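Local coordinates for protein glycoside hydrolase (Streptococcus pneumoniae serotype 4, PDB 6ORH) that probably acts as a family 29 alpha-L-fucosidase, hydrolysing fucose from host-derived carbohydrate antigens, at residues D36-T41 with F265-Q270; E44-F49 with D79-Y84; K324-L329 with S446-P451. The protein carries 2 engineered substitutions. One frame throughout, in Å; residues are numbered along the deposited sequence.

Interactions 1 and 2 lie in the TIM-barrel part of the protein and touch each other through Gln37 and Glu44, interaction 2 being nested within the loop that interaction 1 closes. Interaction 3 lies in the F5/8 type C part, its centre about 40 Å from that of interaction 1 and about 48 Å from that of interaction 2. Their chemistry differs accordingly. Interaction 1, partly buried beside the bound sugars, is polar and turns on a histidine held between two carboxylates. Interaction 2 is buried and mainly apolar, with one water bridging two carboxylates at its end. Interaction 3, also partly buried, joins a loop to the end of a strand through backbone groups and an aspartate.

Interaction 1. Residues D36-T41 with F265-Q270; sequences DQEWGT and FYHEDQ. With NDG (2-acetamido-2-deoxy-alpha-D-glucopyranose), chain C; FUC (alpha-L-fucopyranose), chain B.
Glu38 reaches over to Phe265 and His267, and each atom of its side chain meets something on the way. CB lies 3.9 Å from the acetamide methyl C8 of NDG. CG passes His267 NE2, and a turn about the CB-CG bond (chi2 -71°) brings the carboxylate toward the 265-270 backbone. There OE2 is gripped by two donors: Phe265 N on its syn lone pair at 2.9 Å, and His267 NE2 on the anti side at 2.8 Å, somewhat out of the carboxylate plane. OE1 accepts from Trp264 N, so both oxygens are engaged.

The two segments belong to loops of the TIM barrel, one following helix 31-35 and the other strand 250-259, and their junction borders the glycan pocket. Trp39, next along the chain from Glu38, turns away from 265-270 and donates from NE1 to FUC O2 at 2.8 Å. His78 and Trp127 meet its ring edge-to-face, and Val403 of the second subunit packs on it.

At the other edge of the His267 ring, ND1 donates to Asp36 OD1 at 2.6 Å, the carboxylate and ring planes 39° apart. With carboxylate oxygens facing both nitrogens, the imidazole is probably doubly protonated and positively charged, and the two bonds fix its rotation. The Phe265 ring lies against the backbone of 37-38, with CE1 3.6 Å from Glu38 O.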
loop_
_atom_site.group_PDB
_atom_site.type_symbol
_atom_site.label_atom_id
_atom_site.label_comp_id
_atom_site.label_asym_id
_atom_site.label_seq_id
_atom_site.Cartn_x
_atom_site.Cartn_y
_atom_site.Cartn_z
ATOM N N ASP A 36 25.904 14.048 18.474
ATOM C CA ASP A 36 24.492 14.326 18.256
ATOM C C ASP A 36 24.250 14.650 16.776
ATOM O O ASP A 36 23.708 15.697 16.433
ATOM C CB ASP A 36 24.009 15.408 19.237
ATOM C CG ASP A 36 22.508 15.607 19.289
ATOM O OD1 ASP A 36 21.748 14.717 18.852
ATOM O OD2 ASP A 36 22.104 16.655 19.802
ATOM N N GLN A 37 24.652 13.727 15.888
ATOM C CA GLN A 37 24.590 13.932 14.447
ATOM C C GLN A 37 24.353 12.585 13.766
ATOM O O GLN A 37 24.441 11.546 14.433
ATOM C CB GLN A 37 25.894 14.535 13.917
ATOM C CG GLN A 37 27.120 13.633 14.081
ATOM C CD GLN A 37 28.437 14.327 13.808
ATOM O OE1 GLN A 37 28.541 15.563 13.741
ATOM N NE2 GLN A 37 29.497 13.547 13.705
ATOM N N GLU A 38 23.974 12.630 12.475
ATOM C CA GLU A 38 23.630 11.419 11.724
ATOM C C GLU A 38 24.799 10.981 10.853
ATOM O O GLU A 38 25.022 9.779 10.667
ATOM C CB GLU A 38 22.350 11.640 10.916
ATOM C CG GLU A 38 21.109 11.535 11.787
ATOM C CD GLU A 38 20.869 10.093 12.213
ATOM O OE1 GLU A 38 20.528 9.282 11.338
ATOM O OE2 GLU A 38 21.009 9.771 13.406
ATOM N N TRP A 39 25.553 11.953 10.315
ATOM C CA TRP A 39 26.759 11.649 9.554
ATOM C C TRP A 39 27.921 12.407 10.177
ATOM O O TRP A 39 27.731 13.549 10.608
ATOM C CB TRP A 39 26.613 12.100 8.092
ATOM C CG TRP A 39 25.868 11.182 7.170
ATOM C CD1 TRP A 39 25.174 10.045 7.490
ATOM C CD2 TRP A 39 25.726 11.355 5.744
ATOM N NE1 TRP A 39 24.606 9.500 6.362
ATOM C CE2 TRP A 39 24.937 10.275 5.275
ATOM C CE3 TRP A 39 26.195 12.309 4.819
ATOM C CZ2 TRP A 39 24.605 10.135 3.924
ATOM C CZ3 TRP A 39 25.874 12.154 3.484
ATOM C CH2 TRP A 39 25.097 11.075 3.048
ATOM N N GLY A 40 29.100 11.790 10.166
ATOM C CA GLY A 40 30.304 12.411 10.704
ATOM C C GLY A 40 31.303 12.701 9.587
ATOM O O GLY A 40 31.163 12.184 8.478
ATOM N N THR A 41 32.345 13.488 9.898
ATOM C CA THR A 41 33.213 13.994 8.852
ATOM C C THR A 41 34.570 13.302 8.860
ATOM O O THR A 41 35.345 13.463 7.932
ATOM C CB THR A 41 33.439 15.497 9.034
ATOM O OG1 THR A 41 34.091 15.631 10.293
ATOM C CG2 THR A 41 32.145 16.282 9.001
ATOM N N PHE A 265 21.234 7.139 14.638
ATOM C CA PHE A 265 21.976 7.265 15.891
ATOM C C PHE A 265 21.060 7.797 16.980
ATOM O O PHE A 265 19.985 8.307 16.687
ATOM C CB PHE A 265 23.212 8.152 15.704
ATOM C CG PHE A 265 24.285 7.477 14.885
ATOM C CD1 PHE A 265 24.265 7.495 13.486
ATOM C CD2 PHE A 265 25.308 6.778 15.513
ATOM C CE1 PHE A 265 25.267 6.846 12.765
ATOM C CE2 PHE A 265 26.303 6.134 14.779
ATOM C CZ PHE A 265 26.289 6.178 13.399
ATOM N N TYR A 266 21.484 7.638 18.240
ATOM C CA TYR A 266 20.708 8.111 19.376
ATOM C C TYR A 266 20.794 9.636 19.483
ATOM O O TYR A 266 21.880 10.207 19.421
ATOM C CB TYR A 266 21.229 7.481 20.675
ATOM C CG TYR A 266 20.469 7.998 21.869
ATOM C CD1 TYR A 266 19.263 7.422 22.248
ATOM C CD2 TYR A 266 20.922 9.117 22.548
ATOM C CE1 TYR A 266 18.529 7.921 23.319
ATOM C CE2 TYR A 266 20.204 9.623 23.625
ATOM C CZ TYR A 266 19.013 9.027 24.001
ATOM O OH TYR A 266 18.280 9.520 25.049
ATOM N N HIS A 267 19.629 10.281 19.625
ATOM C CA HIS A 267 19.524 11.720 19.902
ATOM C C HIS A 267 18.560 11.891 21.071
ATOM O O HIS A 267 17.458 11.346 21.055
ATOM C CB HIS A 267 18.979 12.434 18.654
ATOM C CG HIS A 267 19.830 12.168 17.454
ATOM N ND1 HIS A 267 21.080 12.698 17.325
ATOM C CD2 HIS A 267 19.620 11.387 16.364
ATOM C CE1 HIS A 267 21.637 12.271 16.206
ATOM N NE2 HIS A 267 20.749 11.466 15.590
ATOM N N GLU A 268 18.990 12.633 22.106
ATOM C CA GLU A 268 18.198 12.751 23.324
ATOM C C GLU A 268 16.774 13.236 23.025
ATOM O O GLU A 268 15.824 12.801 23.672
ATOM C CB GLU A 268 18.879 13.726 24.292
ATOM C CG GLU A 268 18.225 13.727 25.660
ATOM C CD GLU A 268 18.254 12.391 26.386
ATOM O OE1 GLU A 268 19.271 11.669 26.264
ATOM O OE2 GLU A 268 17.252 12.067 27.075
ATOM N N ASP A 269 16.642 14.167 22.078
ATOM C CA ASP A 269 15.365 14.828 21.829
ATOM C C ASP A 269 14.425 13.984 20.959
ATOM O O ASP A 269 13.307 14.407 20.660
ATOM C CB ASP A 269 15.569 16.243 21.272
ATOM C CG ASP A 269 16.160 16.346 19.868
ATOM O OD1 ASP A 269 16.569 15.311 19.297
ATOM O OD2 ASP A 269 16.209 17.481 19.336
ATOM N N GLN A 270 14.828 12.763 20.596
ATOM C CA GLN A 270 13.957 11.923 19.790
ATOM C C GLN A 270 13.271 10.862 20.644
ATOM O O GLN A 270 13.776 10.433 21.683
ATOM C CB GLN A 270 14.760 11.284 18.659
ATOM C CG GLN A 270 15.106 12.292 17.569
ATOM C CD GLN A 270 15.890 11.728 16.405
ATOM O OE1 GLN A 270 16.126 10.519 16.309
ATOM N NE2 GLN A 270 16.318 12.619 15.520
HETATM C C1 NDG C . 20.295 9.282 3.192
HETATM C C2 NDG C . 20.473 8.199 4.265
HETATM C C3 NDG C . 21.195 6.979 3.683
HETATM C C4 NDG C . 20.473 6.464 2.400
HETATM C C5 NDG C . 20.192 7.658 1.456
HETATM C C6 NDG C . 19.128 7.133 0.464
HETATM C C7 NDG C . 20.598 9.080 6.566
HETATM C C8 NDG C . 21.432 9.773 7.622
HETATM O O5 NDG C . 19.489 8.715 2.117
HETATM O O3 NDG C . 21.218 5.957 4.707
HETATM O O4 NDG C . 21.421 5.632 1.722
HETATM O O6 NDG C . 18.959 8.083 -0.566
HETATM O O7 NDG C . 19.414 8.848 6.742
HETATM N N2 NDG C . 21.200 8.781 5.402
HETATM O O1 NDG C . 21.542 9.665 2.664
HETATM C C1 FUC B . 22.374 5.202 4.877
HETATM C C2 FUC B . 23.443 5.781 5.786
HETATM C C3 FUC B . 22.814 5.996 7.158
HETATM C C4 FUC B . 22.414 4.647 7.764
HETATM C C5 FUC B . 21.433 3.960 6.782
HETATM C C6 FUC B . 21.112 2.535 7.195
HETATM O O2 FUC B . 23.846 7.041 5.219
HETATM O O3 FUC B . 23.764 6.665 8.008
HETATM O O4 FUC B . 23.618 3.859 7.990
HETATM O O5 FUC B . 21.961 3.926 5.396
HETATM O O HOH W 1 19.037 15.567 20.859
#

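Interaction 2. Residues E44-F49 with D79-Y84; sequences EDPERF and DGFVLY
Glu44 and Asp79 stand 8.0 Å apart at their CA atoms, and from there the two backbones diverge, Phe49 CA and Leu83 CA being 10.0 Å apart, with no hydrogen bond running directly between the segments. Side chains fill the interval. Phe81 is the central one: with CG anti to its backbone N (chi1 -174°), the ring extends to lie between Pro46 and the ring of Phe49. One side of the ring reaches the proline, CE1 lying 3.9 Å from Pro46 CB, while CE2 comes over a face of the Phe49 ring, offset toward its rim. The two rings are inclined at 56°, their centroids 5.8 Å apart. Further along, Phe49 CZ touches the CD2 methyl of Leu83 at 3.9 Å.

At the polar end, a water donates to Glu44 OE1 and to Asp79 OD1, 2.9 Å from each, and so ties together two carboxylates whose planes are steeply inclined. Asp79 OD1 also accepts from Phe81 N at 3.0 Å, an Asx turn that pins the backbone at Phe81. Glu44 OE2 is taken up by Thr41 N and Gln37 NE2. Tyr91 meets the Phe81 ring edge-to-face, and Pro31 packs on Phe81 as well. Pro46, Phe49, Phe81 and Leu83 thus form a small hydrophobic cluster, with a water-bridged carboxylate pair at one end, between the TIM-barrel loops after helix 31-35 and strand 70-74.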
loop_
_atom_site.group_PDB
_atom_site.type_symbol
_atom_site.label_atom_id
_atom_site.label_comp_id
_atom_site.label_asym_id
_atom_site.label_seq_id
_atom_site.Cartn_x
_atom_site.Cartn_y
_atom_site.Cartn_z
ATOM N N GLU A 44 35.974 14.001 13.912
ATOM C CA GLU A 44 35.552 13.807 15.286
ATOM C C GLU A 44 36.746 13.398 16.146
ATOM O O GLU A 44 37.612 12.641 15.703
ATOM C CB GLU A 44 34.458 12.733 15.364
ATOM C CG GLU A 44 33.133 13.180 14.761
ATOM C CD GLU A 44 33.084 13.151 13.237
ATOM O OE1 GLU A 44 33.892 12.437 12.638
ATOM O OE2 GLU A 44 32.245 13.854 12.672
ATOM N N ASP A 45 36.727 13.883 17.389
ATOM C CA ASP A 45 37.816 13.693 18.328
ATOM C C ASP A 45 37.598 12.373 19.067
ATOM O O ASP A 45 36.618 12.255 19.797
ATOM C CB ASP A 45 37.883 14.884 19.290
ATOM C CG ASP A 45 39.000 14.783 20.314
ATOM O OD1 ASP A 45 39.710 13.755 20.321
ATOM O OD2 ASP A 45 39.162 15.743 21.085
ATOM N N PRO A 46 38.496 11.370 18.923
ATOM C CA PRO A 46 38.371 10.102 19.655
ATOM C C PRO A 46 38.244 10.254 21.169
ATOM O O PRO A 46 37.703 9.371 21.828
ATOM C CB PRO A 46 39.621 9.309 19.254
ATOM C CG PRO A 46 39.971 9.858 17.863
ATOM C CD PRO A 46 39.648 11.338 17.993
ATOM N N GLU A 47 38.717 11.377 21.729
ATOM C CA GLU A 47 38.618 11.555 23.174
ATOM C C GLU A 47 37.157 11.672 23.621
ATOM O O GLU A 47 36.850 11.413 24.785
ATOM C CB GLU A 47 39.474 12.727 23.670
ATOM C CG GLU A 47 40.914 12.673 23.191
ATOM C CD GLU A 47 41.881 11.784 23.963
ATOM O OE1 GLU A 47 41.479 11.222 25.002
ATOM O OE2 GLU A 47 43.038 11.652 23.515
ATOM N N ARG A 48 36.254 12.042 22.695
ATOM C CA ARG A 48 34.842 12.196 23.035
ATOM C C ARG A 48 34.147 10.829 23.146
ATOM O O ARG A 48 33.062 10.731 23.720
ATOM C CB ARG A 48 34.126 13.091 22.013
ATOM C CG ARG A 48 34.581 14.546 22.001
ATOM C CD ARG A 48 33.717 15.466 22.840
ATOM N NE ARG A 48 32.348 15.589 22.344
ATOM C CZ ARG A 48 31.945 16.483 21.440
ATOM N NH1 ARG A 48 32.802 17.346 20.931
ATOM N NH2 ARG A 48 30.684 16.515 21.045
ATOM N N PHE A 49 34.778 9.779 22.610
ATOM C CA PHE A 49 34.170 8.447 22.620
ATOM C C PHE A 49 34.462 7.760 23.959
ATOM O O PHE A 49 35.482 7.066 24.091
ATOM C CB PHE A 49 34.650 7.607 21.422
ATOM C CG PHE A 49 33.935 6.286 21.300
ATOM C CD1 PHE A 49 32.634 6.229 20.799
ATOM C CD2 PHE A 49 34.526 5.116 21.763
ATOM C CE1 PHE A 49 31.947 5.019 20.777
ATOM C CE2 PHE A 49 33.860 3.900 21.689
ATOM C CZ PHE A 49 32.574 3.861 21.178
ATOM N N ASP A 79 32.040 8.107 8.876
ATOM C CA ASP A 79 33.079 8.934 9.493
ATOM C C ASP A 79 34.425 8.204 9.587
ATOM O O ASP A 79 35.466 8.831 9.804
ATOM C CB ASP A 79 32.622 9.383 10.877
ATOM C CG ASP A 79 32.252 8.224 11.781
ATOM O OD1 ASP A 79 33.182 7.635 12.403
ATOM O OD2 ASP A 79 31.053 7.900 11.831
ATOM N N GLY A 80 34.427 6.867 9.470
ATOM C CA GLY A 80 35.670 6.113 9.350
ATOM C C GLY A 80 36.290 5.688 10.686
ATOM O O GLY A 80 37.333 5.053 10.711
ATOM N N PHE A 81 35.675 6.040 11.804
ATOM C CA PHE A 81 36.196 5.612 13.100
ATOM C C PHE A 81 35.853 4.142 13.358
ATOM O O PHE A 81 34.676 3.771 13.337
ATOM C CB PHE A 81 35.641 6.540 14.178
ATOM C CG PHE A 81 36.223 6.295 15.543
ATOM C CD1 PHE A 81 37.513 6.716 15.847
ATOM C CD2 PHE A 81 35.499 5.615 16.511
ATOM C CE1 PHE A 81 38.052 6.519 17.110
ATOM C CE2 PHE A 81 36.044 5.416 17.776
ATOM C CZ PHE A 81 37.317 5.853 18.063
ATOM N N VAL A 82 36.892 3.335 13.649
ATOM C CA VAL A 82 36.756 1.888 13.720
ATOM C C VAL A 82 36.555 1.467 15.177
ATOM O O VAL A 82 37.284 1.922 16.053
ATOM C CB VAL A 82 37.964 1.226 13.037
ATOM C CG1 VAL A 82 37.835 -0.288 13.053
ATOM C CG2 VAL A 82 38.115 1.727 11.593
ATOM N N LEU A 83 35.557 0.612 15.457
ATOM C CA LEU A 83 35.127 0.359 16.832
ATOM C C LEU A 83 35.722 -0.953 17.367
ATOM O O LEU A 83 35.265 -1.490 18.384
ATOM C CB LEU A 83 33.589 0.348 16.862
ATOM C CG LEU A 83 32.955 1.693 16.492
ATOM C CD1 LEU A 83 31.444 1.550 16.446
ATOM C CD2 LEU A 83 33.329 2.768 17.515
ATOM N N TYR A 84 36.726 -1.482 16.654
ATOM C CA TYR A 84 37.532 -2.590 17.157
ATOM C C TYR A 84 38.981 -2.194 16.896
ATOM O O TYR A 84 39.245 -1.345 16.053
ATOM C CB TYR A 84 37.143 -3.927 16.509
ATOM C CG TYR A 84 37.567 -4.091 15.068
ATOM C CD1 TYR A 84 36.799 -3.572 14.027
ATOM C CD2 TYR A 84 38.764 -4.733 14.731
ATOM C CE1 TYR A 84 37.201 -3.714 12.706
ATOM C CE2 TYR A 84 39.177 -4.872 13.412
ATOM C CZ TYR A 84 38.399 -4.343 12.391
ATOM O OH TYR A 84 38.833 -4.452 11.096
HETATM O O HOH W 2 34.604 9.792 13.607
#

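Interaction 3. Residues K324-L329 with S446-P451; sequences KEDLAL and SLYKTP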
loop_
_atom_site.group_PDB
_atom_site.type_symbol
_atom_site.label_atom_id
_atom_site.label_comp_id
_atom_site.label_asym_id
_atom_site.label_seq_id
_atom_site.Cartn_x
_atom_site.Cartn_y
_atom_site.Cartn_z
ATOM N N LYS A 324 -0.966 -16.453 18.853
ATOM C CA LYS A 324 -1.313 -17.356 19.946
ATOM C C LYS A 324 -2.199 -18.502 19.443
ATOM O O LYS A 324 -1.990 -19.666 19.783
ATOM C CB LYS A 324 -1.943 -16.518 21.059
ATOM C CG LYS A 324 -2.371 -17.258 22.322
ATOM C CD LYS A 324 -2.728 -16.280 23.434
ATOM C CE LYS A 324 -2.410 -16.778 24.834
ATOM N NZ LYS A 324 -2.246 -15.655 25.795
ATOM N N GLU A 325 -3.181 -18.181 18.593
ATOM C CA GLU A 325 -4.047 -19.224 18.068
ATOM C C GLU A 325 -4.266 -19.064 16.567
ATOM O O GLU A 325 -4.805 -18.055 16.113
ATOM C CB GLU A 325 -5.405 -19.226 18.773
ATOM C CG GLU A 325 -6.177 -20.488 18.440
ATOM C CD GLU A 325 -7.622 -20.565 18.905
ATOM O OE1 GLU A 325 -8.077 -19.646 19.625
ATOM O OE2 GLU A 325 -8.297 -21.542 18.509
ATOM N N ASP A 326 -3.876 -20.111 15.850
ATOM C CA ASP A 326 -4.225 -20.283 14.449
ATOM C C ASP A 326 -5.628 -20.887 14.374
ATOM O O ASP A 326 -5.794 -22.102 14.571
ATOM C CB ASP A 326 -3.211 -21.201 13.756
ATOM C CG ASP A 326 -3.493 -21.411 12.278
ATOM O OD1 ASP A 326 -4.487 -20.845 11.795
ATOM O OD2 ASP A 326 -2.724 -22.156 11.636
ATOM N N LEU A 327 -6.591 -20.039 14.010
ATOM C CA LEU A 327 -8.004 -20.400 13.991
ATOM C C LEU A 327 -8.322 -21.310 12.811
ATOM O O LEU A 327 -9.435 -21.845 12.704
ATOM C CB LEU A 327 -8.842 -19.128 13.940
ATOM C CG LEU A 327 -8.633 -18.192 15.126
ATOM C CD1 LEU A 327 -9.089 -16.797 14.772
ATOM C CD2 LEU A 327 -9.407 -18.723 16.336
ATOM N N ALA A 328 -7.352 -21.485 11.901
ATOM C CA ALA A 328 -7.573 -22.342 10.753
ATOM C C ALA A 328 -7.062 -23.765 10.985
ATOM O O ALA A 328 -7.340 -24.633 10.169
ATOM C CB ALA A 328 -6.940 -21.728 9.511
ATOM N N LEU A 329 -6.340 -24.022 12.087
ATOM C CA LEU A 329 -5.739 -25.339 12.268
ATOM C C LEU A 329 -6.822 -26.413 12.223
ATOM O O LEU A 329 -7.814 -26.322 12.934
ATOM C CB LEU A 329 -5.035 -25.407 13.626
ATOM C CG LEU A 329 -3.536 -25.156 13.668
ATOM C CD1 LEU A 329 -3.032 -25.342 15.091
ATOM C CD2 LEU A 329 -2.759 -26.040 12.694
ATOM N N SER A 446 -3.245 -19.931 7.504
ATOM C CA SER A 446 -3.550 -19.671 8.907
ATOM C C SER A 446 -4.475 -18.461 9.021
ATOM O O SER A 446 -4.511 -17.622 8.119
ATOM C CB SER A 446 -2.281 -19.497 9.736
ATOM O OG SER A 446 -1.499 -20.704 9.691
ATOM N N LEU A 447 -5.225 -18.376 10.134
ATOM C CA LEU A 447 -6.100 -17.255 10.430
ATOM C C LEU A 447 -5.845 -16.809 11.865
ATOM O O LEU A 447 -5.696 -17.661 12.754
ATOM C CB LEU A 447 -7.570 -17.686 10.305
ATOM C CG LEU A 447 -8.059 -17.984 8.886
ATOM C CD1 LEU A 447 -9.424 -18.676 8.930
ATOM C CD2 LEU A 447 -8.127 -16.694 8.070
ATOM N N TYR A 448 -5.788 -15.489 12.051
ATOM C CA TYR A 448 -5.558 -14.914 13.373
ATOM C C TYR A 448 -6.463 -13.717 13.628
ATOM O O TYR A 448 -6.974 -13.064 12.711
ATOM C CB TYR A 448 -4.116 -14.424 13.547
ATOM C CG TYR A 448 -3.054 -15.386 13.087
ATOM C CD1 TYR A 448 -2.750 -16.548 13.799
ATOM C CD2 TYR A 448 -2.312 -15.111 11.943
ATOM C CE1 TYR A 448 -1.756 -17.422 13.390
ATOM C CE2 TYR A 448 -1.327 -15.985 11.515
ATOM C CZ TYR A 448 -1.046 -17.134 12.228
ATOM O OH TYR A 448 -0.084 -17.998 11.804
ATOM N N LYS A 449 -6.619 -13.425 14.929
ATOM C CA LYS A 449 -7.196 -12.178 15.385
ATOM C C LYS A 449 -6.105 -11.306 16.016
ATOM O O LYS A 449 -5.458 -11.721 16.983
ATOM C CB LYS A 449 -8.294 -12.479 16.420
ATOM C CG LYS A 449 -9.001 -11.247 16.980
ATOM C CD LYS A 449 -9.655 -10.374 15.934
ATOM C CE LYS A 449 -10.092 -9.019 16.457
ATOM N NZ LYS A 449 -8.956 -8.090 16.657
ATOM N N THR A 450 -5.979 -10.072 15.522
ATOM C CA THR A 450 -5.036 -9.117 16.089
ATOM C C THR A 450 -5.413 -8.802 17.532
ATOM O O THR A 450 -6.592 -8.772 17.888
ATOM C CB THR A 450 -4.947 -7.807 15.296
ATOM O OG1 THR A 450 -6.196 -7.121 15.266
ATOM C CG2 THR A 450 -4.410 -7.976 13.888
ATOM N N PRO A 451 -4.422 -8.570 18.421
ATOM C CA PRO A 451 -4.727 -8.227 19.812
ATOM C C PRO A 451 -5.290 -6.808 20.000
ATOM O O PRO A 451 -5.043 -5.998 19.129
ATOM C CB PRO A 451 -3.401 -8.468 20.557
ATOM C CG PRO A 451 -2.315 -8.449 19.492
ATOM C CD PRO A 451 -2.980 -8.732 18.157
HETATM O O HOH W 3 -6.112 -15.741 16.715
#
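Asp326 and Leu327 meet Ser446 and Leu447 through a compact set of hydrogen bonds that occupies both backbone groups of Leu447. Leu327 N donates to Leu447 O at 2.8 Å, and Leu447 N in turn donates to Asp326 OD1 at 3.1 Å. The same carboxylate oxygen accepts from Ala328 N at 2.9 Å, closing an Asx turn. These two amides approach OD1 from opposite faces of the carboxylate plane, so the oxygen is clasped between a donor of its own segment and one of the strand. CG of Asp326 lies anti to the backbone N (chi1 -179°), which carries the carboxylate across to Ser446. The second oxygen, OD2, lies 2.7 Å from Ser446 OG and accepts from it, although the position of this hydroxyl is less certain.

Farther along, a water donates to Glu325 O at 2.7 Å and accepts from Lys449 N at 3.0 Å, bridging the two backbones where they part. Glu325 O also lies near the plane of the Tyr448 ring, at its edge by CD1. The phenol OH of that tyrosine is bonded to Glu380.

Apolar contacts flank the polar centre: Leu327 CB faces Leu447 CB, and the Ala328 methyl sits 4.0 Å from Leu447 CG. Phe376 of strand 373-376 packs on both leucines.

Ser446 makes backbone hydrogen bonds with Glu380, and Tyr448 with Val378 and the adjoining Asp377, along strand 378-382, whereas Leu447 turns its N and O to the loop leading from helix 306-322 to strand 332-334. OD1 of Asp326 thus accepts the Leu447 amide much as a carbonyl of a neighbouring strand might in this F5/8 type C fold, and the two backbone amides on OD1 would be expected to stabilise its negative charge without a cation from either segment.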